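Local coordinates for protein nicotinate phosphoribosyltransferase (Porphyromonas gingivalis, PDB 2IM5) that probably catalyses the ATP-assisted formation of nicotinate mononucleotide from nicotinate and 5-phosphoribosyl 1-diphosphate, the entry of nicotinate into NAD biosynthesis, at residues Val97-Asp100 and His104-Ile107; Phe32-Arg37 and Pro122-Ile127; Gly166-Phe171 and Val348-Lys353; Glu48-Glu53 and Ser128-Arg133. All coordinates share one frame; numbering follows the deposited sequence.

Interaction 1: Val97-Asp100 and His104-Ile107; sequences VSID and HLDI
Backbone bonds between Ser98 and Asp106 fix how the two segments align. Ser98 N donates to Asp106 O at 2.9 Å and Asp106 N returns a bond to Ser98 O at 2.7 Å, which makes them an antiparallel hydrogen-bonded pair. Val97 with Ile107 and Ile99 with Leu105 are the non-hydrogen-bonded pairs next to it. A third backbone bond, Asp100 N to His104 O, lies just beyond the strand ends, at the mouth of the turn.

These bonds define a beta hairpin of strands 95-99 and 105-110, with strand 95-99 at the margin of the antiparallel sheet. Its turn is bridged by a side chain: His104 N donates to Asp100 OD1 at 2.8 Å, approaching 49° out of the carboxylate plane. Asp100 CG sits between its backbone N and carbonyl carbon (chi1 62°), which turns OD1 to His104 N. The carboxylate also lies against His104 CB, its plane turned 72° from the imidazole.

Apolar contacts occupy the face of Val97, Ile99, Leu105 and Ile107. Val97 CG1 touches Leu105 CD1 at 4.0 Å, while Val97 and Ile107 run side by side. Helix 44-56 packs on this face, with Ile54 on Val97 and Phe46 on Leu105.

On the other face the link is through solvent: a water bonded to Ser98 OG donates to Asp106 OD1 at 2.6 Å, and Arg108 forms a salt bridge with that same oxygen.

Interaction 2: Phe32-Arg37 and Pro122-Ile127; sequences FRFIDR and PILAVI
Phe34, Leu124 and Ile127 form a small, wholly apolar helix-on-sheet contact, in which one aromatic ring of strand 29-36 meets two aliphatic side chains of helix 120-134. All three residues are buried, no hydrogen bond crosses between the segments, and the two sides together lose 124 Å² of surface. The backbones stay well apart, the nearest CA atoms being those of Phe34 and Leu124 at 8.3 Å, so the gap is bridged by side chains alone.

The ring is delivered by its first torsion: with CG opposite the backbone N (chi1 168°), Phe34 extends from the sheet toward the helix. Its CD1-CE1 side does the touching. Leu124 CD2 lies at the ring edge, near the ring plane, 4.0 Å from Phe34 CD1. Ile127 and Phe34 point at each other from opposite directions, and the terminal CD1 of Ile127 comes to 3.5 Å from Phe34 CE1.

Leu124 and Ile127 can share one ring because they are three residues apart on the helix and so emerge on much the same side of it. The helical pattern is carried by the bonds from Val126 N to Pro122 O at 2.8 Å and from Ile127 N to Ile123 O at 2.9 Å. This is the helix-packed face of the antiparallel sheet in the N-terminal part of the enzyme, and Leu105 and Ile107 of the adjacent strand widen the apolar layer around Phe34 and Ile127. Along the sheet, Phe34 bonds through its backbone to Ile107, whereas Ile35, whose side chain leaves from the other face of the strand, bonds to Val348. On the helix side, Leu124 also packs against Arg168.

Interaction 3: Gly166-Phe171 and Val348-Lys353; sequences GMRRRF and VMKLWK
Arg169 and Val348 make the closer half of this contact, Arg168 and Lys350 the looser half. In the first pair the arginine chain is extended from CG to NE and runs alongside the valine. Its NH2 comes to 3.6 Å from Val348 CG1, and the methyl lies at the edge of the guanidinium, near its plane. That nitrogen is also tied down, since Arg169 NH2 donates to the backbone O of Ile347, next to Val348 in the strand.

In the second pair no hydrogen bond joins the two side chains. Arg168, bent at chi3 (-62°), crosses Lys350 at about a right angle, and its NH1 stands 3.8 Å from Lys350 NZ. All four touching residues are partly exposed, and only 99 Å² is buried between the segments in all.

The two arginines are the middle residues of a type I beta turn from Met167 to Arg170, closed by the bond from Arg170 N to Met167 O at 3.1 Å. This turn lies in the loop between strand 162-164 of the parallel sheet and helix 173-186, and so brings the alpha/beta part of the protein against strand 347-355 of the antiparallel sheet.

The chemistry implies a patch of positive character where the ends of Arg168 and Lys350 meet, with Arg168 NH1 paired to Glu120 in a salt bridge.

Interaction 4: Glu48-Glu53 and Ser128-Arg133; sequences ELVRGE and SELYYR
Leu130 CG lies opposite its own carbonyl carbon (chi1 -83°), and the extended side chain carries CD1 to segment 48-53 of helix 44-56. There Glu53 CG is likewise opposite its carbonyl carbon (chi1 -70°), which puts it beside the leucine, while a bend at the next bond sets where the carboxylate goes.

Leu130 thus supplies the single side chain from its segment that enters between Leu49, Val50 and Glu53. Its CD1 lies 3.8 Å from Val50 CG2, 3.8 Å from Glu53 CG and 4.1 Å from Leu49 CB. The glutamate contributes its aliphatic part here, sliding past the leucine in the opposite direction; its carboxylate is engaged elsewhere, with OE1 accepting from Ile3 N.

The axes of the two short helical segments stay 10.6 Å apart and run at 138° to each other, a wide separation bridged mainly by the Leu130 side chain. On helix 44-56, pointing away from this contact, Arg51 NE and NH2 both grip Glu48 OE1, each at 3.0 Å.

Around this contact, Glu53 also packs on Val126 of helix 120-134, Arg51 reaches Val97 of strand 95-99 through a weak hydrogen bond, and Tyr132 stacks on Phe171, ahead of helix 173-186.

Overall arrangement
Interactions 1, 2 and 3 all reach the antiparallel sheet, in the strand order 95-99, 105-110, 29-36, 347-355. Centres of interactions 2 and 3 are about 5 Å apart, those of 1 and 2 about 10 Å. The centre of interaction 4 lies about 11 Å from that of interaction 2 and shares helix 120-134 with it. Along the chain, interactions 2 and 4 alternate their segments, the hairpin of interaction 1 falls between the two halves of each, and the second segment of interaction 3 comes last. Residues distant in sequence therefore build one layered unit of sheet and helices, and interaction 3 joins it to the parallel-sheet part of the enzyme.

Interaction 1: Val97-Asp100 and His104-Ile107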
loop_
_atom_site.group_PDB
_atom_site.type_symbol
_atom_site.label_atom_id
_atom_site.label_comp_id
_atom_site.label_asym_id
_atom_site.label_seq_id
_atom_site.Cartn_x
_atom_site.Cartn_y
_atom_site.Cartn_z
ATOM N N VAL A 97 -15.746 -14.738 5.593
ATOM C CA VAL A 97 -15.087 -15.490 4.532
ATOM C C VAL A 97 -16.045 -16.520 3.951
ATOM O O VAL A 97 -16.792 -17.171 4.681
ATOM C CB VAL A 97 -13.853 -16.239 5.065
ATOM C CG1 VAL A 97 -13.170 -16.997 3.929
ATOM C CG2 VAL A 97 -12.895 -15.260 5.719
ATOM N N SER A 98 -16.028 -16.663 2.634
ATOM C CA SER A 98 -16.886 -17.636 1.982
ATOM C C SER A 98 -16.477 -17.873 0.538
ATOM O O SER A 98 -15.663 -17.138 -0.026
ATOM C CB SER A 98 -18.336 -17.167 2.012
ATOM O OG SER A 98 -18.486 -15.980 1.258
ATOM N N ILE A 99 -17.041 -18.922 -0.047
ATOM C CA ILE A 99 -16.787 -19.256 -1.440
ATOM C C ILE A 99 -18.065 -18.797 -2.121
ATOM O O ILE A 99 -19.139 -19.250 -1.758
ATOM C CB ILE A 99 -16.625 -20.780 -1.638
ATOM C CG1 ILE A 99 -15.520 -21.317 -0.721
ATOM C CG2 ILE A 99 -16.307 -21.082 -3.099
ATOM C CD1 ILE A 99 -14.150 -20.714 -0.983
ATOM N N ASP A 100 -17.962 -17.887 -3.086
ATOM C CA ASP A 100 -19.159 -17.383 -3.753
ATOM C C ASP A 100 -19.800 -18.391 -4.691
ATOM O O ASP A 100 -19.330 -19.524 -4.826
ATOM C CB ASP A 100 -18.868 -16.081 -4.519
ATOM C CG ASP A 100 -17.848 -16.261 -5.629
ATOM O OD1 ASP A 100 -17.798 -17.357 -6.223
ATOM O OD2 ASP A 100 -17.109 -15.296 -5.923
ATOM N N HIS A 104 -15.470 -18.873 -6.185
ATOM C CA HIS A 104 -14.337 -17.999 -5.927
ATOM C C HIS A 104 -14.263 -17.593 -4.460
ATOM O O HIS A 104 -15.279 -17.538 -3.766
ATOM C CB HIS A 104 -14.449 -16.757 -6.810
ATOM C CG HIS A 104 -14.464 -17.065 -8.275
ATOM N ND1 HIS A 104 -15.104 -16.264 -9.198
ATOM C CD2 HIS A 104 -13.904 -18.079 -8.978
ATOM C CE1 HIS A 104 -14.938 -16.772 -10.407
ATOM N NE2 HIS A 104 -14.213 -17.872 -10.301
ATOM N N LEU A 105 -13.055 -17.312 -3.989
ATOM C CA LEU A 105 -12.866 -16.907 -2.602
ATOM C C LEU A 105 -13.372 -15.482 -2.406
ATOM O O LEU A 105 -12.948 -14.569 -3.108
ATOM C CB LEU A 105 -11.384 -16.994 -2.225
ATOM C CG LEU A 105 -10.996 -16.599 -0.798
ATOM C CD1 LEU A 105 -11.756 -17.443 0.214
ATOM C CD2 LEU A 105 -9.498 -16.780 -0.626
ATOM N N ASP A 106 -14.282 -15.307 -1.455
ATOM C CA ASP A 106 -14.855 -13.997 -1.151
ATOM C C ASP A 106 -14.596 -13.637 0.310
ATOM O O ASP A 106 -14.918 -14.417 1.214
ATOM C CB ASP A 106 -16.366 -14.009 -1.406
ATOM C CG ASP A 106 -17.018 -12.649 -1.177
ATOM O OD1 ASP A 106 -17.058 -12.183 -0.014
ATOM O OD2 ASP A 106 -17.492 -12.040 -2.167
ATOM N N ILE A 107 -14.018 -12.462 0.541
ATOM C CA ILE A 107 -13.733 -12.017 1.899
ATOM C C ILE A 107 -14.096 -10.550 2.080
ATOM O O ILE A 107 -13.718 -9.693 1.274
ATOM C CB ILE A 107 -12.250 -12.194 2.249
ATOM C CG1 ILE A 107 -11.832 -13.647 2.024
ATOM C CG2 ILE A 107 -12.017 -11.814 3.707
ATOM C CD1 ILE A 107 -10.361 -13.870 2.170
HETATM O O HOH W 1 -17.487 -13.370 2.264
#

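Interaction 2: Phe32-Arg37 and Pro122-Ile127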
loop_
_atom_site.group_PDB
_atom_site.type_symbol
_atom_site.label_atom_id
_atom_site.label_comp_id
_atom_site.label_asym_id
_atom_site.label_seq_id
_atom_site.Cartn_x
_atom_site.Cartn_y
_atom_site.Cartn_z
ATOM N N PHE A 32 -14.276 -3.520 3.105
ATOM C CA PHE A 32 -13.189 -3.908 2.228
ATOM C C PHE A 32 -13.574 -5.239 1.584
ATOM O O PHE A 32 -14.133 -6.122 2.245
ATOM C CB PHE A 32 -11.893 -4.072 3.029
ATOM C CG PHE A 32 -11.217 -2.769 3.366
ATOM C CD1 PHE A 32 -10.154 -2.297 2.591
ATOM C CD2 PHE A 32 -11.656 -1.998 4.437
ATOM C CE1 PHE A 32 -9.542 -1.077 2.880
ATOM C CE2 PHE A 32 -11.052 -0.775 4.734
ATOM C CZ PHE A 32 -9.992 -0.315 3.952
ATOM N N ARG A 33 -13.287 -5.377 0.298
ATOM C CA ARG A 33 -13.600 -6.613 -0.399
ATOM C C ARG A 33 -12.376 -7.227 -1.056
ATOM O O ARG A 33 -11.629 -6.556 -1.761
ATOM C CB ARG A 33 -14.679 -6.382 -1.458
ATOM C CG ARG A 33 -16.029 -6.028 -0.866
ATOM C CD ARG A 33 -17.108 -5.994 -1.929
ATOM N NE ARG A 33 -18.378 -5.546 -1.373
ATOM C CZ ARG A 33 -19.508 -5.456 -2.061
ATOM N NH1 ARG A 33 -19.537 -5.793 -3.345
ATOM N NH2 ARG A 33 -20.606 -5.011 -1.465
ATOM N N PHE A 34 -12.178 -8.512 -0.798
ATOM C CA PHE A 34 -11.075 -9.266 -1.372
ATOM C C PHE A 34 -11.421 -9.545 -2.828
ATOM O O PHE A 34 -12.566 -9.843 -3.148
ATOM C CB PHE A 34 -10.918 -10.591 -0.625
ATOM C CG PHE A 34 -10.007 -11.571 -1.307
ATOM C CD1 PHE A 34 -8.632 -11.522 -1.105
ATOM C CD2 PHE A 34 -10.527 -12.548 -2.154
ATOM C CE1 PHE A 34 -7.784 -12.434 -1.736
ATOM C CE2 PHE A 34 -9.690 -13.459 -2.790
ATOM C CZ PHE A 34 -8.313 -13.401 -2.577
ATOM N N ILE A 35 -10.434 -9.444 -3.708
ATOM C CA ILE A 35 -10.666 -9.717 -5.118
ATOM C C ILE A 35 -9.509 -10.533 -5.694
ATOM O O ILE A 35 -8.357 -10.095 -5.683
ATOM C CB ILE A 35 -10.768 -8.420 -5.967
ATOM C CG1 ILE A 35 -11.797 -7.455 -5.374
ATOM C CG2 ILE A 35 -11.144 -8.776 -7.401
ATOM C CD1 ILE A 35 -13.214 -7.987 -5.378
ATOM N N ASP A 36 -9.813 -11.734 -6.171
ATOM C CA ASP A 36 -8.793 -12.556 -6.810
ATOM C C ASP A 36 -8.974 -12.263 -8.290
ATOM O O ASP A 36 -9.882 -12.794 -8.929
ATOM C CB ASP A 36 -9.021 -14.035 -6.540
ATOM C CG ASP A 36 -8.153 -14.927 -7.421
ATOM O OD1 ASP A 36 -7.180 -14.419 -8.035
ATOM O OD2 ASP A 36 -8.442 -16.141 -7.494
ATOM N N ARG A 37 -8.113 -11.408 -8.822
ATOM C CA ARG A 37 -8.208 -11.002 -10.210
ATOM C C ARG A 37 -7.924 -12.092 -11.235
ATOM O O ARG A 37 -8.053 -11.867 -12.436
ATOM C CB ARG A 37 -7.326 -9.771 -10.430
ATOM C CG ARG A 37 -7.772 -8.611 -9.537
ATOM C CD ARG A 37 -7.099 -7.291 -9.846
ATOM N NE ARG A 37 -5.675 -7.296 -9.524
ATOM C CZ ARG A 37 -4.931 -6.198 -9.426
ATOM N NH1 ARG A 37 -5.479 -5.006 -9.622
ATOM N NH2 ARG A 37 -3.641 -6.293 -9.137
ATOM N N PRO A 122 -2.542 -7.841 6.455
ATOM C CA PRO A 122 -2.397 -9.139 7.121
ATOM C C PRO A 122 -3.191 -10.242 6.412
ATOM O O PRO A 122 -2.680 -11.342 6.186
ATOM C CB PRO A 122 -2.924 -8.864 8.527
ATOM C CG PRO A 122 -2.615 -7.412 8.726
ATOM C CD PRO A 122 -2.994 -6.811 7.408
ATOM N N ILE A 123 -4.441 -9.951 6.059
ATOM C CA ILE A 123 -5.274 -10.937 5.377
ATOM C C ILE A 123 -4.690 -11.371 4.034
ATOM O O ILE A 123 -4.680 -12.558 3.717
ATOM C CB ILE A 123 -6.721 -10.418 5.175
ATOM C CG1 ILE A 123 -7.435 -10.368 6.533
ATOM C CG2 ILE A 123 -7.483 -11.323 4.199
ATOM C CD1 ILE A 123 -8.900 -9.946 6.463
ATOM N N LEU A 124 -4.197 -10.420 3.247
ATOM C CA LEU A 124 -3.613 -10.768 1.960
ATOM C C LEU A 124 -2.342 -11.602 2.154
ATOM O O LEU A 124 -2.114 -12.577 1.433
ATOM C CB LEU A 124 -3.304 -9.503 1.149
ATOM C CG LEU A 124 -4.530 -8.762 0.591
ATOM C CD1 LEU A 124 -4.101 -7.420 0.027
ATOM C CD2 LEU A 124 -5.216 -9.605 -0.476
ATOM N N ALA A 125 -1.523 -11.224 3.133
ATOM C CA ALA A 125 -0.285 -11.953 3.406
ATOM C C ALA A 125 -0.616 -13.365 3.879
ATOM O O ALA A 125 0.088 -14.313 3.553
ATOM C CB ALA A 125 0.534 -11.232 4.466
ATOM N N VAL A 126 -1.686 -13.490 4.660
ATOM C CA VAL A 126 -2.109 -14.788 5.168
ATOM C C VAL A 126 -2.598 -15.675 4.029
ATOM O O VAL A 126 -2.225 -16.846 3.946
ATOM C CB VAL A 126 -3.235 -14.640 6.206
ATOM C CG1 VAL A 126 -3.947 -15.980 6.420
ATOM C CG2 VAL A 126 -2.651 -14.156 7.519
ATOM N N ILE A 127 -3.431 -15.119 3.157
ATOM C CA ILE A 127 -3.950 -15.881 2.027
ATOM C C ILE A 127 -2.806 -16.348 1.139
ATOM O O ILE A 127 -2.775 -17.500 0.703
ATOM C CB ILE A 127 -4.939 -15.036 1.196
ATOM C CG1 ILE A 127 -6.232 -14.852 1.992
ATOM C CG2 ILE A 127 -5.205 -15.690 -0.151
ATOM C CD1 ILE A 127 -7.238 -13.968 1.309
#

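Interaction 3: Gly166-Phe171 and Val348-Lys353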
loop_
_atom_site.group_PDB
_atom_site.type_symbol
_atom_site.label_atom_id
_atom_site.label_comp_id
_atom_site.label_asym_id
_atom_site.label_seq_id
_atom_site.Cartn_x
_atom_site.Cartn_y
_atom_site.Cartn_z
ATOM N N GLY A 166 6.800 -5.332 -0.653
ATOM C CA GLY A 166 6.149 -6.551 -1.121
ATOM C C GLY A 166 5.440 -7.461 -0.130
ATOM O O GLY A 166 5.251 -8.649 -0.407
ATOM N N MET A 167 5.027 -6.922 1.009
ATOM C CA MET A 167 4.362 -7.727 2.022
ATOM C C MET A 167 3.081 -8.451 1.594
ATOM O O MET A 167 2.965 -9.664 1.746
ATOM C CB MET A 167 4.078 -6.869 3.258
ATOM C CG MET A 167 3.003 -7.432 4.171
ATOM S SD MET A 167 3.179 -6.894 5.879
ATOM C CE MET A 167 2.508 -8.321 6.706
ATOM N N ARG A 168 2.122 -7.709 1.057
ATOM C CA ARG A 168 0.854 -8.302 0.661
ATOM C C ARG A 168 0.911 -9.540 -0.230
ATOM O O ARG A 168 0.049 -10.410 -0.123
ATOM C CB ARG A 168 -0.032 -7.243 0.021
ATOM C CG ARG A 168 -0.680 -6.335 1.049
ATOM C CD ARG A 168 -1.398 -5.173 0.381
ATOM N NE ARG A 168 -0.447 -4.349 -0.353
ATOM C CZ ARG A 168 -0.786 -3.333 -1.131
ATOM N NH1 ARG A 168 -2.064 -3.008 -1.279
ATOM N NH2 ARG A 168 0.156 -2.641 -1.761
ATOM N N ARG A 169 1.918 -9.632 -1.094
ATOM C CA ARG A 169 2.030 -10.791 -1.978
ATOM C C ARG A 169 3.278 -11.635 -1.761
ATOM O O ARG A 169 3.665 -12.407 -2.635
ATOM C CB ARG A 169 1.966 -10.342 -3.435
ATOM C CG ARG A 169 0.596 -9.828 -3.812
ATOM C CD ARG A 169 0.520 -9.413 -5.259
ATOM N NE ARG A 169 -0.798 -8.870 -5.553
ATOM C CZ ARG A 169 -1.175 -8.452 -6.755
ATOM N NH1 ARG A 169 -0.327 -8.519 -7.775
ATOM N NH2 ARG A 169 -2.396 -7.966 -6.935
ATOM N N ARG A 170 3.904 -11.489 -0.597
ATOM C CA ARG A 170 5.103 -12.254 -0.284
ATOM C C ARG A 170 4.796 -13.757 -0.320
ATOM O O ARG A 170 3.653 -14.167 -0.104
ATOM C CB ARG A 170 5.612 -11.871 1.103
ATOM C CG ARG A 170 4.681 -12.270 2.244
ATOM C CD ARG A 170 5.148 -11.676 3.568
ATOM N NE ARG A 170 4.304 -12.071 4.693
ATOM C CZ ARG A 170 4.349 -11.496 5.891
ATOM N NH1 ARG A 170 5.200 -10.499 6.117
ATOM N NH2 ARG A 170 3.539 -11.905 6.858
ATOM N N PHE A 171 5.813 -14.571 -0.597
ATOM C CA PHE A 171 5.632 -16.017 -0.625
ATOM C C PHE A 171 5.308 -16.455 0.801
ATOM O O PHE A 171 4.441 -17.294 1.026
ATOM C CB PHE A 171 6.912 -16.716 -1.101
ATOM C CG PHE A 171 6.775 -18.214 -1.226
ATOM C CD1 PHE A 171 6.274 -18.790 -2.393
ATOM C CD2 PHE A 171 7.131 -19.046 -0.172
ATOM C CE1 PHE A 171 6.134 -20.177 -2.502
ATOM C CE2 PHE A 171 6.993 -20.431 -0.269
ATOM C CZ PHE A 171 6.495 -20.995 -1.437
ATOM N N VAL A 348 -6.055 -8.636 -4.315
ATOM C CA VAL A 348 -6.150 -7.324 -3.688
ATOM C C VAL A 348 -7.344 -7.332 -2.743
ATOM O O VAL A 348 -8.179 -8.236 -2.788
ATOM C CB VAL A 348 -6.355 -6.180 -4.726
ATOM C CG1 VAL A 348 -5.143 -6.065 -5.624
ATOM C CG2 VAL A 348 -7.613 -6.430 -5.564
ATOM N N MET A 349 -7.400 -6.337 -1.865
ATOM C CA MET A 349 -8.514 -6.193 -0.934
ATOM C C MET A 349 -8.705 -4.686 -0.848
ATOM O O MET A 349 -7.937 -3.991 -0.174
ATOM C CB MET A 349 -8.177 -6.798 0.437
ATOM C CG MET A 349 -9.416 -7.066 1.284
ATOM S SD MET A 349 -9.143 -8.090 2.733
ATOM C CE MET A 349 -10.813 -8.131 3.396
ATOM N N LYS A 350 -9.716 -4.185 -1.552
ATOM C CA LYS A 350 -9.967 -2.754 -1.608
ATOM C C LYS A 350 -11.194 -2.230 -0.882
ATOM O O LYS A 350 -12.168 -2.957 -0.669
ATOM C CB LYS A 350 -10.053 -2.316 -3.070
ATOM C CG LYS A 350 -8.850 -2.704 -3.914
ATOM C CD LYS A 350 -7.560 -2.162 -3.316
ATOM C CE LYS A 350 -6.355 -2.510 -4.181
ATOM N NZ LYS A 350 -5.072 -2.144 -3.520
ATOM N N LEU A 351 -11.131 -0.952 -0.516
ATOM C CA LEU A 351 -12.250 -0.288 0.136
ATOM C C LEU A 351 -13.304 -0.212 -0.957
ATOM O O LEU A 351 -13.099 0.440 -1.978
ATOM C CB LEU A 351 -11.856 1.123 0.583
ATOM C CG LEU A 351 -12.979 1.918 1.255
ATOM C CD1 LEU A 351 -13.455 1.173 2.493
ATOM C CD2 LEU A 351 -12.483 3.319 1.614
ATOM N N TRP A 352 -14.423 -0.883 -0.747
ATOM C CA TRP A 352 -15.490 -0.917 -1.737
ATOM C C TRP A 352 -16.580 0.130 -1.524
ATOM O O TRP A 352 -17.177 0.616 -2.481
ATOM C CB TRP A 352 -16.117 -2.312 -1.755
ATOM C CG TRP A 352 -16.984 -2.545 -2.946
ATOM C CD1 TRP A 352 -18.344 -2.471 -3.004
ATOM C CD2 TRP A 352 -16.538 -2.843 -4.272
ATOM N NE1 TRP A 352 -18.776 -2.702 -4.293
ATOM C CE2 TRP A 352 -17.686 -2.933 -5.089
ATOM C CE3 TRP A 352 -15.273 -3.041 -4.849
ATOM C CZ2 TRP A 352 -17.612 -3.214 -6.457
ATOM C CZ3 TRP A 352 -15.194 -3.321 -6.208
ATOM C CH2 TRP A 352 -16.360 -3.405 -6.998
ATOM N N LYS A 353 -16.848 0.455 -0.266
ATOM C CA LYS A 353 -17.858 1.452 0.068
ATOM C C LYS A 353 -17.625 1.962 1.484
ATOM O O LYS A 353 -16.947 1.308 2.287
ATOM C CB LYS A 353 -19.261 0.859 -0.061
ATOM C CG LYS A 353 -19.555 -0.269 0.898
ATOM C CD LYS A 353 -20.986 -0.770 0.729
ATOM C CE LYS A 353 -21.318 -1.829 1.766
ATOM N NZ LYS A 353 -22.695 -2.359 1.605
#

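Interaction 4: Glu48-Glu53 and Ser128-Arg133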
loop_
_atom_site.group_PDB
_atom_site.type_symbol
_atom_site.label_atom_id
_atom_site.label_comp_id
_atom_site.label_asym_id
_atom_site.label_seq_id
_atom_site.Cartn_x
_atom_site.Cartn_y
_atom_site.Cartn_z
ATOM N N GLU A 48 -11.824 -22.378 5.191
ATOM C CA GLU A 48 -11.791 -22.672 6.613
ATOM C C GLU A 48 -10.397 -22.402 7.188
ATOM O O GLU A 48 -10.254 -21.973 8.332
ATOM C CB GLU A 48 -12.198 -24.125 6.858
ATOM C CG GLU A 48 -12.416 -24.450 8.316
ATOM C CD GLU A 48 -13.304 -23.429 9.015
ATOM O OE1 GLU A 48 -14.390 -23.107 8.478
ATOM O OE2 GLU A 48 -12.916 -22.952 10.107
ATOM N N LEU A 49 -9.367 -22.657 6.391
ATOM C CA LEU A 49 -8.006 -22.395 6.842
ATOM C C LEU A 49 -7.846 -20.886 7.039
ATOM O O LEU A 49 -7.200 -20.437 7.981
ATOM C CB LEU A 49 -6.991 -22.883 5.805
ATOM C CG LEU A 49 -6.873 -24.393 5.608
ATOM C CD1 LEU A 49 -5.872 -24.683 4.509
ATOM C CD2 LEU A 49 -6.439 -25.040 6.915
ATOM N N VAL A 50 -8.444 -20.112 6.141
ATOM C CA VAL A 50 -8.369 -18.662 6.222
ATOM C C VAL A 50 -9.083 -18.175 7.472
ATOM O O VAL A 50 -8.550 -17.348 8.214
ATOM C CB VAL A 50 -9.000 -18.004 4.984
ATOM C CG1 VAL A 50 -9.038 -16.490 5.157
ATOM C CG2 VAL A 50 -8.198 -18.376 3.746
ATOM N N ARG A 51 -10.284 -18.691 7.711
ATOM C CA ARG A 51 -11.047 -18.295 8.888
ATOM C C ARG A 51 -10.264 -18.592 10.167
ATOM O O ARG A 51 -10.302 -17.815 11.123
ATOM C CB ARG A 51 -12.413 -19.002 8.915
ATOM C CG ARG A 51 -13.416 -18.419 7.919
ATOM C CD ARG A 51 -14.829 -18.974 8.118
ATOM N NE ARG A 51 -14.953 -20.320 7.583
ATOM C CZ ARG A 51 -15.512 -20.622 6.418
ATOM N NH1 ARG A 51 -16.020 -19.672 5.646
ATOM N NH2 ARG A 51 -15.539 -21.883 6.013
ATOM N N GLY A 52 -9.551 -19.714 10.178
ATOM C CA GLY A 52 -8.765 -20.071 11.343
ATOM C C GLY A 52 -7.644 -19.079 11.603
ATOM O O GLY A 52 -7.373 -18.719 12.751
ATOM N N GLU A 53 -6.986 -18.640 10.537
ATOM C CA GLU A 53 -5.899 -17.675 10.655
ATOM C C GLU A 53 -6.451 -16.333 11.119
ATOM O O GLU A 53 -5.839 -15.643 11.937
ATOM C CB GLU A 53 -5.204 -17.497 9.308
ATOM C CG GLU A 53 -4.392 -18.694 8.856
ATOM C CD GLU A 53 -3.265 -19.029 9.819
ATOM O OE1 GLU A 53 -2.588 -18.097 10.316
ATOM O OE2 GLU A 53 -3.047 -20.232 10.076
ATOM N N SER A 128 -1.862 -15.455 0.879
ATOM C CA SER A 128 -0.728 -15.791 0.036
ATOM C C SER A 128 0.095 -16.933 0.636
ATOM O O SER A 128 0.357 -17.929 -0.031
ATOM C CB SER A 128 0.155 -14.556 -0.170
ATOM O OG SER A 128 1.241 -14.854 -1.029
ATOM N N GLU A 129 0.487 -16.799 1.900
ATOM C CA GLU A 129 1.284 -17.833 2.544
ATOM C C GLU A 129 0.523 -19.159 2.640
ATOM O O GLU A 129 1.088 -20.216 2.360
ATOM C CB GLU A 129 1.750 -17.373 3.936
ATOM C CG GLU A 129 2.637 -18.391 4.640
ATOM C CD GLU A 129 3.545 -17.780 5.701
ATOM O OE1 GLU A 129 4.199 -18.557 6.439
ATOM O OE2 GLU A 129 3.615 -16.531 5.796
ATOM N N LEU A 130 -0.748 -19.101 3.034
ATOM C CA LEU A 130 -1.575 -20.301 3.145
ATOM C C LEU A 130 -1.683 -21.004 1.808
ATOM O O LEU A 130 -1.652 -22.224 1.746
ATOM C CB LEU A 130 -2.997 -19.963 3.598
ATOM C CG LEU A 130 -3.324 -19.771 5.073
ATOM C CD1 LEU A 130 -4.823 -19.495 5.201
ATOM C CD2 LEU A 130 -2.946 -21.020 5.869
ATOM N N TYR A 131 -1.822 -20.217 0.747
ATOM C CA TYR A 131 -1.962 -20.752 -0.598
ATOM C C TYR A 131 -0.790 -21.637 -1.013
ATOM O O TYR A 131 -0.985 -22.784 -1.417
ATOM C CB TYR A 131 -2.117 -19.612 -1.603
ATOM C CG TYR A 131 -2.183 -20.086 -3.031
ATOM C CD1 TYR A 131 -3.314 -20.733 -3.516
ATOM C CD2 TYR A 131 -1.098 -19.917 -3.889
ATOM C CE1 TYR A 131 -3.365 -21.206 -4.831
ATOM C CE2 TYR A 131 -1.135 -20.381 -5.197
ATOM C CZ TYR A 131 -2.270 -21.024 -5.663
ATOM O OH TYR A 131 -2.308 -21.473 -6.967
ATOM N N TYR A 132 0.424 -21.102 -0.925
ATOM C CA TYR A 132 1.606 -21.861 -1.311
ATOM C C TYR A 132 1.768 -23.107 -0.451
ATOM O O TYR A 132 2.173 -24.153 -0.949
ATOM C CB TYR A 132 2.840 -20.964 -1.247
ATOM C CG TYR A 132 2.744 -19.833 -2.244
ATOM C CD1 TYR A 132 2.744 -20.090 -3.613
ATOM C CD2 TYR A 132 2.599 -18.511 -1.820
ATOM C CE1 TYR A 132 2.599 -19.066 -4.538
ATOM C CE2 TYR A 132 2.454 -17.475 -2.735
ATOM C CZ TYR A 132 2.455 -17.760 -4.091
ATOM O OH TYR A 132 2.317 -16.740 -4.998
ATOM N N ARG A 133 1.439 -23.004 0.834
ATOM C CA ARG A 133 1.524 -24.167 1.710
ATOM C C ARG A 133 0.526 -25.202 1.197
ATOM O O ARG A 133 0.847 -26.385 1.044
ATOM C CB ARG A 133 1.128 -23.823 3.142
ATOM C CG ARG A 133 2.122 -23.015 3.935
ATOM C CD ARG A 133 1.628 -22.916 5.372
ATOM N NE ARG A 133 2.444 -22.028 6.192
ATOM C CZ ARG A 133 2.191 -21.758 7.469
ATOM N NH1 ARG A 133 1.144 -22.311 8.069
ATOM N NH2 ARG A 133 2.978 -20.934 8.143
#